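Local coordinates for probable leucine/isoleucine/valine-binding protein (Rhodopirellula baltica, PDB 4KV7) that probably binds leucine, isoleucine, valine or a related small solute as the periplasmic receptor of an ABC-type uptake system, at residues Asn36-Glu47 with Ser300-Arg311; Leu87-Ala98 with Thr110-Ala119. The protein carries 1 engineered substitution. All coordinates share one frame; numbering follows the deposited sequence. Where two conformers were deposited one is given.

Both contacts are buried, lie in the same part of the molecule and touch each other, their centres about 14 Å apart; in sequence, contact 2 is nested within the loop closed by contact 1. Contact 1 joins two helices, 31-50 and 301-319, distant in the chain, through glycines, apolar side chains and a few polar groups at its two ends. Contact 2 joins successive parallel strands of a beta-alpha-beta unit, held mainly by backbone hydrogen bonds, and runs on to a threonine pair beside bound formic acid. M37 and E305 of contact 1 pack on F116, and V309 meets F113, so helix 301-319, with M37 of helix 31-50, packs against contact 2.

Contact 1: residues Asn36-Glu47 with Ser300-Arg311; sequences NMRHGILAAFDE and SFVSLEGYIVGR
Y307 and E47 meet because both side chains leave their helices with CG anti to the backbone N (chi1 176° and 175°), which swings the phenol across the neighbouring helix and carries the extended glutamate out to its hydroxyl. Y307 OH donates to E47 OE1 at 2.6 Å, on the syn lone pair, and accepts from R311 NH1 at 2.9 Å, close to the guanidinium plane. The ring fits as a knob among G40, A43, A44 and E47, with A44 CB 3.7 Å from Y307 CD1. The helices, whose axes approach to 6.5 Å and cross at -42°, touch by their backbones, and a CB on G40, G306 or G310 would collide with the opposite helix. G40 and A44 on one helix, and G306 and G310 on the other, are small residues four apart (GxxxA and GxxxG), which permits this close crossing, lined by CA-H...O contacts such as G40 CA to S303 O, 3.3 Å. M37, a selenomethionine bent at chi2 and chi3, curls back so that SE reaches G306 N at 3.5 Å, making a second knob among V302, E305, G306 and V309. I41 CD1 lies against V309 CG1 at 3.6 Å. S300 OG caps S303 N at 3.0 Å, while one water joins N36 OD1 to both serine hydroxyls; S303 OG also bonds Y286, and N36 ND2 bonds E32 O. Giving to a carboxylate and taking from a guanidinium is likely to polarise the Y307 hydroxyl, and K51, in a salt bridge with E47 OE2, probably favours the ionised carboxylate; R311 also pairs with E285.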
loop_
_atom_site.group_PDB
_atom_site.type_symbol
_atom_site.label_atom_id
_atom_site.label_comp_id
_atom_site.label_asym_id
_atom_site.label_seq_id
_atom_site.Cartn_x
_atom_site.Cartn_y
_atom_site.Cartn_z
ATOM N N ASN A 36 2.121 -9.694 4.928
ATOM C CA ASN A 36 2.383 -9.908 3.517
ATOM C C ASN A 36 3.386 -8.951 2.906
ATOM O O ASN A 36 4.142 -9.358 2.021
ATOM C CB ASN A 36 1.076 -10.014 2.742
ATOM C CG ASN A 36 0.387 -11.327 3.018
ATOM O OD1 ASN A 36 0.831 -12.374 2.554
ATOM N ND2 ASN A 36 -0.655 -11.301 3.837
HETATM N N MSE A 37 3.446 -7.715 3.400
HETATM C CA MSE A 37 4.526 -6.821 2.995
HETATM C C MSE A 37 5.868 -7.421 3.402
HETATM O O MSE A 37 6.826 -7.429 2.616
HETATM C CB MSE A 37 4.374 -5.442 3.639
HETATM C CG MSE A 37 3.530 -4.451 2.861
HETATM SE SE MSE A 37 4.208 -4.074 1.064
HETATM C CE MSE A 37 5.721 -2.942 1.473
ATOM N N ARG A 38 5.949 -7.913 4.634
ATOM C CA ARG A 38 7.162 -8.543 5.119
ATOM C C ARG A 38 7.538 -9.747 4.261
ATOM O O ARG A 38 8.696 -9.886 3.876
ATOM C CB ARG A 38 7.006 -8.940 6.588
ATOM C CG ARG A 38 8.178 -9.749 7.128
ATOM C CD ARG A 38 8.055 -9.945 8.631
ATOM N NE ARG A 38 9.133 -10.737 9.208
ATOM C CZ ARG A 38 9.149 -12.063 9.224
ATOM N NH1 ARG A 38 8.165 -12.761 8.678
ATOM N NH2 ARG A 38 10.163 -12.707 9.783
ATOM N N HIS A 39 6.582 -10.617 3.952
ATOM C CA HIS A 39 6.886 -11.764 3.107
ATOM C C HIS A 39 7.424 -11.352 1.737
ATOM O O HIS A 39 8.335 -11.991 1.211
ATOM C CB HIS A 39 5.670 -12.668 2.929
ATOM C CG HIS A 39 5.362 -13.516 4.122
ATOM N ND1 HIS A 39 6.338 -14.162 4.849
ATOM C CD2 HIS A 39 4.181 -13.844 4.697
ATOM C CE1 HIS A 39 5.770 -14.846 5.828
ATOM N NE2 HIS A 39 4.463 -14.675 5.753
ATOM N N GLY A 40 6.840 -10.320 1.134
ATOM C CA GLY A 40 7.300 -9.873 -0.173
ATOM C C GLY A 40 8.739 -9.388 -0.142
ATOM O O GLY A 40 9.542 -9.737 -1.013
ATOM N N ILE A 41 9.064 -8.585 0.867
ATOM C CA ILE A 41 10.435 -8.123 1.051
ATOM C C ILE A 41 11.375 -9.310 1.273
ATOM O O ILE A 41 12.454 -9.393 0.675
ATOM C CB ILE A 41 10.528 -7.134 2.238
ATOM C CG1 ILE A 41 9.837 -5.816 1.890
ATOM C CG2 ILE A 41 11.985 -6.906 2.657
ATOM C CD1 ILE A 41 10.682 -4.902 1.056
ATOM N N LEU A 42 10.976 -10.235 2.136
ATOM C CA LEU A 42 11.836 -11.372 2.422
ATOM C C LEU A 42 12.012 -12.286 1.220
ATOM O O LEU A 42 13.079 -12.864 1.032
ATOM C CB LEU A 42 11.320 -12.151 3.630
ATOM C CG LEU A 42 11.443 -11.427 4.974
ATOM C CD1 LEU A 42 10.799 -12.242 6.084
ATOM C CD2 LEU A 42 12.907 -11.131 5.311
ATOM N N ALA A 43 10.983 -12.406 0.387
ATOM C CA ALA A 43 11.117 -13.203 -0.829
ATOM C C ALA A 43 12.126 -12.547 -1.776
ATOM O O ALA A 43 12.939 -13.229 -2.409
ATOM C CB ALA A 43 9.776 -13.380 -1.513
ATOM N N ALA A 44 12.078 -11.216 -1.864
ATOM C CA ALA A 44 13.064 -10.480 -2.662
ATOM C C ALA A 44 14.475 -10.679 -2.102
ATOM O O ALA A 44 15.429 -10.880 -2.847
ATOM C CB ALA A 44 12.715 -9.002 -2.729
ATOM N N PHE A 45 14.608 -10.621 -0.780
ATOM C CA PHE A 45 15.923 -10.803 -0.174
ATOM C C PHE A 45 16.421 -12.232 -0.395
ATOM O O PHE A 45 17.595 -12.441 -0.657
ATOM C CB PHE A 45 15.886 -10.490 1.325
ATOM C CG PHE A 45 15.818 -9.015 1.668
ATOM C CD1 PHE A 45 15.691 -8.032 0.689
ATOM C CD2 PHE A 45 15.881 -8.619 3.004
ATOM C CE1 PHE A 45 15.646 -6.684 1.045
ATOM C CE2 PHE A 45 15.835 -7.283 3.353
ATOM C CZ PHE A 45 15.711 -6.318 2.376
ATOM N N ASP A 46 15.519 -13.208 -0.286
ATOM C CA ASP A 46 15.846 -14.611 -0.541
ATOM C C ASP A 46 16.379 -14.818 -1.954
ATOM O O ASP A 46 17.375 -15.517 -2.171
ATOM C CB ASP A 46 14.601 -15.474 -0.311
ATOM C CG ASP A 46 14.899 -16.954 -0.335
ATOM O OD1 ASP A 46 15.616 -17.419 0.576
ATOM O OD2 ASP A 46 14.413 -17.653 -1.251
ATOM N N GLU A 47 15.703 -14.199 -2.913
ATOM C CA GLU A 47 16.110 -14.281 -4.304
ATOM C C GLU A 47 17.477 -13.640 -4.524
ATOM O O GLU A 47 18.322 -14.187 -5.242
ATOM C CB GLU A 47 15.076 -13.602 -5.197
ATOM C CG GLU A 47 15.508 -13.549 -6.644
ATOM C CD GLU A 47 14.546 -12.782 -7.520
ATOM O OE1 GLU A 47 13.836 -11.918 -6.982
ATOM O OE2 GLU A 47 14.505 -13.050 -8.740
ATOM N N SER A 300 -0.473 -12.376 -3.372
ATOM C CA SER A 300 -1.355 -11.246 -3.093
ATOM C C SER A 300 -0.794 -9.963 -3.672
ATOM O O SER A 300 0.405 -9.862 -3.950
ATOM C CB SER A 300 -1.566 -11.074 -1.587
ATOM O OG SER A 300 -0.392 -10.625 -0.932
ATOM N N PHE A 301 -1.656 -8.969 -3.848
ATOM C CA PHE A 301 -1.174 -7.665 -4.280
ATOM C C PHE A 301 -0.224 -7.074 -3.243
ATOM O O PHE A 301 0.660 -6.302 -3.590
ATOM C CB PHE A 301 -2.319 -6.681 -4.538
ATOM C CG PHE A 301 -3.344 -7.179 -5.525
ATOM C CD1 PHE A 301 -3.041 -7.286 -6.878
ATOM C CD2 PHE A 301 -4.608 -7.537 -5.096
ATOM C CE1 PHE A 301 -3.989 -7.759 -7.781
ATOM C CE2 PHE A 301 -5.556 -8.015 -5.998
ATOM C CZ PHE A 301 -5.246 -8.112 -7.338
ATOM N N VAL A 302 -0.432 -7.418 -1.975
ATOM C CA VAL A 302 0.367 -6.860 -0.898
ATOM C C VAL A 302 1.798 -7.393 -0.956
ATOM O O VAL A 302 2.763 -6.624 -0.931
ATOM C CB VAL A 302 -0.275 -7.148 0.476
ATOM C CG1 VAL A 302 0.590 -6.586 1.589
ATOM C CG2 VAL A 302 -1.686 -6.557 0.557
ATOM N N SER A 303 1.957 -8.708 -1.042
ATOM C CA SER A 303 3.314 -9.223 -1.120
ATOM C C SER A 303 3.992 -8.880 -2.439
ATOM O O SER A 303 5.209 -8.744 -2.472
ATOM C CB SER A 303 3.395 -10.721 -0.829
ATOM O OG SER A 303 2.594 -11.478 -1.710
ATOM N N LEU A 304 3.233 -8.732 -3.526
ATOM C CA LEU A 304 3.826 -8.265 -4.770
ATOM C C LEU A 304 4.411 -6.871 -4.578
ATOM O O LEU A 304 5.521 -6.597 -5.030
ATOM C CB LEU A 304 2.796 -8.286 -5.900
ATOM C CG LEU A 304 3.222 -7.657 -7.227
ATOM C CD1 LEU A 304 4.515 -8.292 -7.749
ATOM C CD2 LEU A 304 2.116 -7.834 -8.241
ATOM N N GLU A 305 3.694 -5.985 -3.884
ATOM C CA GLU A 305 4.257 -4.672 -3.582
ATOM C C GLU A 305 5.534 -4.783 -2.735
ATOM O O GLU A 305 6.516 -4.092 -3.003
ATOM C CB GLU A 305 3.222 -3.766 -2.907
ATOM C CG GLU A 305 3.713 -2.348 -2.671
ATOM C CD GLU A 305 2.632 -1.406 -2.173
ATOM O OE1 GLU A 305 1.441 -1.797 -2.141
ATOM O OE2 GLU A 305 2.976 -0.263 -1.793
ATOM N N GLY A 306 5.527 -5.642 -1.719
ATOM C CA GLY A 306 6.710 -5.813 -0.893
ATOM C C GLY A 306 7.896 -6.317 -1.701
ATOM O O GLY A 306 9.035 -5.861 -1.536
ATOM N N TYR A 307 7.630 -7.256 -2.600
ATOM C CA TYR A 307 8.654 -7.785 -3.485
ATOM C C TYR A 307 9.244 -6.693 -4.379
ATOM O O TYR A 307 10.459 -6.616 -4.560
ATOM C CB TYR A 307 8.089 -8.948 -4.310
ATOM C CG TYR A 307 9.061 -9.485 -5.324
ATOM C CD1 TYR A 307 10.062 -10.372 -4.951
ATOM C CD2 TYR A 307 8.987 -9.097 -6.659
ATOM C CE1 TYR A 307 10.964 -10.855 -5.881
ATOM C CE2 TYR A 307 9.877 -9.583 -7.592
ATOM C CZ TYR A 307 10.865 -10.449 -7.199
ATOM O OH TYR A 307 11.736 -10.904 -8.163
ATOM N N ILE A 308 8.388 -5.850 -4.945
ATOM C CA ILE A 308 8.831 -4.724 -5.769
ATOM C C ILE A 308 9.719 -3.771 -4.974
ATOM O O ILE A 308 10.785 -3.364 -5.449
ATOM C CB ILE A 308 7.629 -3.974 -6.359
ATOM C CG1 ILE A 308 6.995 -4.835 -7.446
ATOM C CG2 ILE A 308 8.045 -2.602 -6.904
ATOM C CD1 ILE A 308 5.609 -4.406 -7.879
ATOM N N VAL A 309 9.298 -3.440 -3.762
ATOM C CA VAL A 309 10.105 -2.609 -2.884
ATOM C C VAL A 309 11.482 -3.246 -2.639
ATOM O O VAL A 309 12.514 -2.573 -2.751
ATOM C CB VAL A 309 9.344 -2.326 -1.578
ATOM C CG1 VAL A 309 10.246 -1.671 -0.553
ATOM C CG2 VAL A 309 8.147 -1.437 -1.863
ATOM N N GLY A 310 11.504 -4.537 -2.313
ATOM C CA GLY A 310 12.756 -5.243 -2.115
ATOM C C GLY A 310 13.631 -5.222 -3.361
ATOM O O GLY A 310 14.847 -5.002 -3.272
ATOM N N ARG A 311 13.026 -5.450 -4.525
ATOM C CA ARG A 311 13.763 -5.432 -5.787
ATOM C C ARG A 311 14.399 -4.074 -6.058
ATOM O O ARG A 311 15.550 -3.993 -6.474
ATOM C CB ARG A 311 12.854 -5.820 -6.961
ATOM C CG ARG A 311 12.572 -7.313 -7.115
ATOM C CD ARG A 311 13.779 -8.065 -7.656
ATOM N NE ARG A 311 14.147 -7.574 -8.979
ATOM C CZ ARG A 311 13.601 -7.998 -10.117
ATOM N NH1 ARG A 311 12.672 -8.947 -10.106
ATOM N NH2 ARG A 311 13.999 -7.485 -11.276
HETATM O O HOH W 1 1.027 -12.920 -0.127
#

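Contact 2: residues Leu87-Ala98 with Thr110-Ala119; sequences LAVVGNVGTPTA and TPFFGAFTGA. With FMT (formic acid), chain B.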
loop_
_atom_site.group_PDB
_atom_site.type_symbol
_atom_site.label_atom_id
_atom_site.label_comp_id
_atom_site.label_asym_id
_atom_site.label_seq_id
_atom_site.Cartn_x
_atom_site.Cartn_y
_atom_site.Cartn_z
ATOM N N LEU A 87 19.953 0.556 8.129
ATOM C CA LEU A 87 20.384 1.366 6.992
ATOM C C LEU A 87 19.227 2.104 6.321
ATOM O O LEU A 87 19.433 3.146 5.683
ATOM C CB LEU A 87 21.107 0.487 5.969
ATOM C CG LEU A 87 22.321 -0.275 6.502
ATOM C CD1 LEU A 87 22.848 -1.251 5.460
ATOM C CD2 LEU A 87 23.419 0.677 6.967
ATOM N N ALA A 88 18.026 1.550 6.461
ATOM C CA ALA A 88 16.802 2.129 5.924
ATOM C C ALA A 88 15.636 1.451 6.623
ATOM O O ALA A 88 15.779 0.326 7.120
ATOM C CB ALA A 88 16.707 1.917 4.415
ATOM N N VAL A 89 14.494 2.134 6.668
ATOM C CA VAL A 89 13.255 1.587 7.199
ATOM C C VAL A 89 12.358 1.393 5.988
ATOM O O VAL A 89 12.050 2.347 5.260
ATOM C CB VAL A 89 12.618 2.525 8.234
ATOM C CG1 VAL A 89 11.231 2.036 8.611
ATOM C CG2 VAL A 89 13.503 2.615 9.489
ATOM N N VAL A 90 11.952 0.149 5.760
ATOM C CA VAL A 90 11.366 -0.234 4.480
ATOM C C VAL A 90 9.995 -0.875 4.636
ATOM O O VAL A 90 9.778 -1.760 5.469
ATOM C CB VAL A 90 12.298 -1.186 3.683
ATOM C CG1 VAL A 90 13.668 -0.559 3.507
ATOM C CG2 VAL A 90 12.432 -2.539 4.366
ATOM N N GLY A 91 9.051 -0.401 3.831
ATOM C CA GLY A 91 7.761 -1.051 3.713
ATOM C C GLY A 91 6.764 -0.932 4.850
ATOM O O GLY A 91 5.796 -1.685 4.864
ATOM N N ASN A 92 6.972 -0.007 5.788
ATOM C CA ASN A 92 6.052 0.115 6.924
ATOM C C ASN A 92 4.618 0.320 6.450
ATOM O O ASN A 92 4.372 1.126 5.555
ATOM C CB ASN A 92 6.375 1.341 7.770
ATOM C CG ASN A 92 7.609 1.186 8.632
ATOM O OD1 ASN A 92 8.407 0.242 8.503
ATOM N ND2 ASN A 92 7.779 2.147 9.535
ATOM N N VAL A 93 3.669 -0.363 7.063
ATOM C CA VAL A 93 2.255 -0.172 6.754
ATOM C C VAL A 93 1.651 1.035 7.473
ATOM O O VAL A 93 1.740 1.141 8.697
ATOM C CB VAL A 93 1.460 -1.445 7.153
ATOM C CG1 VAL A 93 -0.038 -1.181 7.245
ATOM C CG2 VAL A 93 1.750 -2.562 6.173
ATOM N N GLY A 94 1.024 1.925 6.706
ATOM C CA GLY A 94 0.034 2.834 7.256
ATOM C C GLY A 94 0.358 4.312 7.284
ATOM O O GLY A 94 1.517 4.725 7.302
ATOM N N THR A 95 -0.705 5.108 7.308
ATOM C CA THR A 95 -0.609 6.563 7.319
ATOM C C THR A 95 -0.422 7.173 8.716
ATOM O O THR A 95 0.558 7.886 8.931
ATOM C CB THR A 95 -1.807 7.188 6.568
ATOM O OG1 THR A 95 -1.773 6.765 5.195
ATOM C CG2 THR A 95 -1.785 8.702 6.653
ATOM N N PRO A 96 -1.334 6.896 9.671
ATOM C CA PRO A 96 -1.069 7.476 10.993
ATOM C C PRO A 96 0.237 6.957 11.608
ATOM O O PRO A 96 0.908 7.694 12.340
ATOM C CB PRO A 96 -2.290 7.046 11.821
ATOM C CG PRO A 96 -2.892 5.881 11.054
ATOM C CD PRO A 96 -2.634 6.199 9.627
ATOM N N THR A 97 0.595 5.717 11.300
ATOM C CA THR A 97 1.877 5.164 11.721
ATOM C C THR A 97 3.042 5.907 11.038
ATOM O O THR A 97 3.985 6.336 11.713
ATOM C CB THR A 97 1.931 3.679 11.426
ATOM O OG1 THR A 97 1.506 3.508 10.069
ATOM C CG2 THR A 97 1.003 2.892 12.360
ATOM N N ALA A 98 2.985 6.096 9.721
ATOM C CA ALA A 98 4.036 6.842 9.018
ATOM C C ALA A 98 4.184 8.258 9.560
ATOM O O ALA A 98 5.294 8.777 9.665
ATOM C CB ALA A 98 3.774 6.883 7.517
ATOM N N THR A 110 17.617 8.577 8.272
ATOM C CA THR A 110 17.421 7.204 7.833
ATOM C C THR A 110 16.408 7.178 6.695
ATOM O O THR A 110 15.278 7.626 6.876
ATOM C CB THR A 110 16.861 6.338 8.981
ATOM O OG1 THR A 110 17.726 6.409 10.122
ATOM C CG2 THR A 110 16.719 4.885 8.550
ATOM N N PRO A 111 16.788 6.638 5.523
ATOM C CA PRO A 111 15.813 6.538 4.426
ATOM C C PRO A 111 14.574 5.760 4.853
ATOM O O PRO A 111 14.676 4.733 5.530
ATOM C CB PRO A 111 16.585 5.784 3.339
ATOM C CG PRO A 111 18.019 6.114 3.608
ATOM C CD PRO A 111 18.136 6.210 5.110
ATOM N N PHE A 112 13.411 6.274 4.461
ATOM C CA PHE A 112 12.117 5.706 4.795
ATOM C C PHE A 112 11.511 5.337 3.435
ATOM O O PHE A 112 10.926 6.185 2.745
ATOM C CB PHE A 112 11.279 6.751 5.544
ATOM C CG PHE A 112 10.021 6.207 6.165
ATOM C CD1 PHE A 112 10.046 5.595 7.410
ATOM C CD2 PHE A 112 8.806 6.319 5.512
ATOM C CE1 PHE A 112 8.887 5.101 7.981
ATOM C CE2 PHE A 112 7.640 5.828 6.089
ATOM C CZ PHE A 112 7.687 5.225 7.321
ATOM N N PHE A 113 11.708 4.084 3.025
ATOM C CA PHE A 113 11.532 3.689 1.631
ATOM C C PHE A 113 10.410 2.680 1.433
ATOM O O PHE A 113 10.334 1.670 2.139
ATOM C CB PHE A 113 12.837 3.108 1.062
ATOM C CG PHE A 113 12.681 2.567 -0.332
ATOM C CD1 PHE A 113 12.360 3.424 -1.370
ATOM C CD2 PHE A 113 12.816 1.212 -0.608
ATOM C CE1 PHE A 113 12.172 2.950 -2.652
ATOM C CE2 PHE A 113 12.638 0.731 -1.890
ATOM C CZ PHE A 113 12.313 1.597 -2.914
ATOM N N GLY A 114 9.530 2.965 0.475
ATOM C CA GLY A 114 8.519 2.010 0.056
ATOM C C GLY A 114 7.410 1.749 1.051
ATOM O O GLY A 114 6.856 0.650 1.093
ATOM N N ALA A 115 7.069 2.752 1.848
ATOM C CA ALA A 115 5.995 2.589 2.824
ATOM C C ALA A 115 4.663 2.216 2.158
ATOM O O ALA A 115 4.287 2.782 1.125
ATOM C CB ALA A 115 5.850 3.849 3.647
ATOM N N PHE A 116 3.960 1.261 2.757
ATOM C CA PHE A 116 2.647 0.817 2.285
ATOM C C PHE A 116 1.607 1.826 2.767
ATOM O O PHE A 116 0.948 1.649 3.793
ATOM C CB PHE A 116 2.401 -0.608 2.801
ATOM C CG PHE A 116 1.139 -1.276 2.289
ATOM C CD1 PHE A 116 -0.046 -1.203 3.001
ATOM C CD2 PHE A 116 1.162 -2.041 1.130
ATOM C CE1 PHE A 116 -1.185 -1.849 2.558
ATOM C CE2 PHE A 116 0.012 -2.693 0.679
ATOM C CZ PHE A 116 -1.158 -2.592 1.396
ATOM N N THR A 117 1.531 2.922 2.022
ATOM C CA THR A 117 0.594 4.009 2.287
ATOM C C THR A 117 0.691 5.003 1.146
ATOM O O THR A 117 1.787 5.418 0.765
ATOM C CB THR A 117 0.835 4.787 3.626
ATOM O OG1 THR A 117 0.275 6.105 3.494
ATOM C CG2 THR A 117 2.317 4.889 3.976
ATOM N N GLY A 118 -0.459 5.382 0.598
ATOM C CA GLY A 118 -0.534 6.378 -0.451
ATOM C C GLY A 118 -0.760 7.796 0.022
ATOM O O GLY A 118 -1.150 8.638 -0.780
ATOM N N ALA A 119 -0.501 8.070 1.298
ATOM C CA ALA A 119 -0.875 9.359 1.854
ATOM C C ALA A 119 -0.073 10.510 1.276
ATOM O O ALA A 119 1.133 10.405 1.015
ATOM C CB ALA A 119 -0.734 9.343 3.357
HETATM C C FMT B . -3.318 3.758 5.598
HETATM O O1 FMT B . -2.717 4.396 4.723
HETATM O O2 FMT B . -3.166 3.898 6.819
#
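V89 N donates to P111 O at 2.8 Å, and V89 O accepts from F113 N, both nearly straight; G91 N then donates to F113 O, completing the parallel pairing. Beyond G91 and G114, both at positive phi, the chains pair again around F116: its N reaches N92 O at 2.8 Å and its O accepts from G94 N, each donor lying above the carbonyl plane. L87 O, by contrast, is buried against P111 CD with no polar partner. N92 sets its amide almost perpendicular to the F112 ring, ND2 3.5 Å from CE1, while OD1 accepts from S23 N. A chi1 of 156° turns T117 OG1 away from its own N and over to T95 OG1, to which it donates at 2.7 Å; it accepts from A119 N in an ST turn. T95 OG1 and N donate in turn to O1 and O2 of formic acid, also held by Y68 and Y138. A valine in place of T117 would probably leave T95 OG1 without its donor and A119 N without its acceptor. Strands 89-90 and 112-113 are the parallel strands of a beta-alpha-beta unit connected through helix 95-107, with helix 70-81 against V89 and N92, and helix 301-319 against F113 and F116.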